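Local coordinates for 3',5'-cyclic-nucleotide phosphodiesterase 1 (Saccharomyces cerevisiae, PDB 4OJV), which is a two-zinc phosphodiesterase of the class II family, built on the metallo-beta-lactamase-like fold, at residues 239-244 / 275-280. Numbering follows the deposited sequence.
With ZN (zinc ion), chain D; ZN (zinc ion), chain E.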
loop_
_atom_site.group_PDB
_atom_site.type_symbol
_atom_site.label_atom_id
_atom_site.label_comp_id
_atom_site.label_asym_id
_atom_site.label_seq_id
_atom_site.Cartn_x
_atom_site.Cartn_y
_atom_site.Cartn_z
ATOM N N ILE A 239 -26.311 -6.514 -5.511
ATOM C CA ILE A 239 -25.193 -5.868 -6.182
ATOM C C ILE A 239 -24.173 -6.939 -6.551
ATOM O O ILE A 239 -24.077 -7.972 -5.891
ATOM C CB ILE A 239 -24.542 -4.756 -5.325
ATOM C CG1 ILE A 239 -24.158 -5.292 -3.935
ATOM C CG2 ILE A 239 -25.439 -3.521 -5.265
ATOM C CD1 ILE A 239 -23.325 -4.345 -3.102
ATOM N N ILE A 240 -23.427 -6.680 -7.618
ATOM C CA ILE A 240 -22.358 -7.563 -8.067
ATOM C C ILE A 240 -21.053 -6.794 -7.900
ATOM O O ILE A 240 -20.929 -5.675 -8.387
ATOM C CB ILE A 240 -22.541 -7.971 -9.543
ATOM C CG1 ILE A 240 -23.835 -8.772 -9.717
ATOM C CG2 ILE A 240 -21.335 -8.756 -10.052
ATOM C CD1 ILE A 240 -24.246 -8.991 -11.163
ATOM N N VAL A 241 -20.101 -7.385 -7.185
ATOM C CA VAL A 241 -18.822 -6.728 -6.935
ATOM C C VAL A 241 -17.737 -7.662 -7.453
ATOM O O VAL A 241 -17.601 -8.790 -6.973
ATOM C CB VAL A 241 -18.622 -6.380 -5.439
ATOM C CG1 VAL A 241 -17.370 -5.539 -5.267
ATOM C CG2 VAL A 241 -19.826 -5.629 -4.880
ATOM N N CYS A 242 -16.948 -7.176 -8.409
ATOM C CA CYS A 242 -16.080 -8.043 -9.212
ATOM C C CYS A 242 -14.602 -7.918 -8.888
ATOM O O CYS A 242 -14.084 -6.824 -8.632
ATOM C CB CYS A 242 -16.254 -7.721 -10.701
ATOM S SG CYS A 242 -17.945 -7.875 -11.311
ATOM N N GLY A 243 -13.909 -9.047 -8.951
ATOM C CA GLY A 243 -12.454 -9.027 -9.041
ATOM C C GLY A 243 -11.987 -8.829 -10.472
ATOM O O GLY A 243 -12.799 -8.883 -11.411
ATOM N N ASP A 244 -10.675 -8.626 -10.633
ATOM C CA ASP A 244 -10.052 -8.419 -11.948
ATOM C C ASP A 244 -10.468 -9.578 -12.861
ATOM O O ASP A 244 -10.619 -10.716 -12.398
ATOM C CB ASP A 244 -8.502 -8.403 -11.881
ATOM C CG ASP A 244 -7.891 -7.367 -10.884
ATOM O OD1 ASP A 244 -8.748 -6.604 -10.322
ATOM O OD2 ASP A 244 -6.568 -7.397 -10.660
ATOM N N GLY A 275 -26.545 -2.560 -9.073
ATOM C CA GLY A 275 -25.244 -2.090 -9.507
ATOM C C GLY A 275 -24.313 -3.240 -9.770
ATOM O O GLY A 275 -24.405 -4.300 -9.131
ATOM N N ILE A 276 -23.408 -3.023 -10.717
ATOM C CA ILE A 276 -22.267 -3.906 -10.919
ATOM C C ILE A 276 -20.994 -3.079 -10.844
ATOM O O ILE A 276 -20.857 -2.093 -11.573
ATOM C CB ILE A 276 -22.347 -4.713 -12.236
ATOM C CG1 ILE A 276 -21.087 -5.571 -12.417
ATOM C CG2 ILE A 276 -22.625 -3.819 -13.429
ATOM C CD1 ILE A 276 -21.221 -6.736 -13.370
ATOM N N LEU A 277 -20.097 -3.477 -9.941
ATOM C CA LEU A 277 -18.771 -2.876 -9.808
ATOM C C LEU A 277 -17.784 -3.769 -10.534
ATOM O O LEU A 277 -17.479 -4.856 -10.069
ATOM C CB LEU A 277 -18.374 -2.710 -8.336
ATOM C CG LEU A 277 -18.850 -1.452 -7.604
ATOM C CD1 LEU A 277 -20.368 -1.376 -7.520
ATOM C CD2 LEU A 277 -18.231 -1.382 -6.212
ATOM N N VAL A 278 -17.315 -3.315 -11.689
ATOM C CA VAL A 278 -16.535 -4.168 -12.570
ATOM C C VAL A 278 -15.411 -3.355 -13.199
ATOM O O VAL A 278 -15.579 -2.169 -13.497
ATOM C CB VAL A 278 -17.430 -4.837 -13.652
ATOM C CG1 VAL A 278 -18.132 -3.801 -14.512
ATOM C CG2 VAL A 278 -16.630 -5.809 -14.511
ATOM N N GLU A 279 -14.276 -3.998 -13.434
ATOM C CA GLU A 279 -13.134 -3.273 -13.951
ATOM C C GLU A 279 -13.266 -2.836 -15.404
ATOM O O GLU A 279 -13.944 -3.482 -16.220
ATOM C CB GLU A 279 -11.851 -4.088 -13.812
ATOM C CG GLU A 279 -11.747 -5.317 -14.710
ATOM C CD GLU A 279 -10.309 -5.568 -15.121
ATOM O OE1 GLU A 279 -9.680 -6.482 -14.553
ATOM O OE2 GLU A 279 -9.809 -4.825 -15.999
ATOM N N CYS A 280 -12.559 -1.756 -15.719
ATOM C CA CYS A 280 -12.096 -1.529 -17.076
ATOM C C CYS A 280 -10.707 -0.933 -16.926
ATOM O O CYS A 280 -10.541 0.286 -16.861
ATOM C CB CYS A 280 -13.044 -0.624 -17.861
ATOM S SG CYS A 280 -12.703 -0.658 -19.631
HETATM ZN ZN ZN D . -5.001 -8.947 -10.364
HETATM ZN ZN ZN E . -5.792 -5.834 -9.483
HETATM O O HOH W 1 -14.745 -4.196 -9.166
HETATM O O HOH W 2 -13.529 -6.225 -11.890
HETATM O O HOH W 3 -4.522 -7.395 -9.360
#
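With CG1 of Ile276 anti to its backbone N (chi1 177°) and CG2 of Ile240 likewise anti to its own, the two isoleucines cross obliquely on one face of the sheet, Ile240 CG2 lying 3.9 Å from Ile276 CD1. Ile276 CD1 also meets Cys242 SG, a small, apolar thiol that packs against Val278 CB as well, at 3.9 Å. Branched chains suit this layer, since they fill the space against Phe260, Trp261 and Val264 of helix 256-267. On the other face Val241 and Leu277 both pack on Phe23. Between the two faces, the parallel strands exchange three hydrogen bonds: Ile240 N to Gly275 O, Leu277 N to Ile240 O (2.8 Å) and the more bent Cys242 N to Leu277 O. As the strands part, one water donates to Cys242 O and, weakly, to Leu277 O, the acceptor of the last strand bond; another accepts from Glu279 N at 2.8 Å. Glu279, bent at chi2, brings OE1 within 3.3 Å of Asp244 CA; its carboxylate is held by Ser281, His294, Leu295 N and Val245 N, the last bond tying it to the residue after Asp244, consistent with its fixing the loop there. Asp244 OD2 bridges the zinc ions, 2.2 Å from the chain D zinc and 2.1 Å from the chain E zinc, a single carboxylate oxygen serving both metals; a water bridges the same pair, and His128, His130 and His213, with Asp132, His133 and His326, contribute further ligands. This parallel beta-alpha-beta pairing, with a metal-bridging aspartate just past a strand end, is characteristic of the dinuclear zinc site of the metallo-beta-lactamase fold.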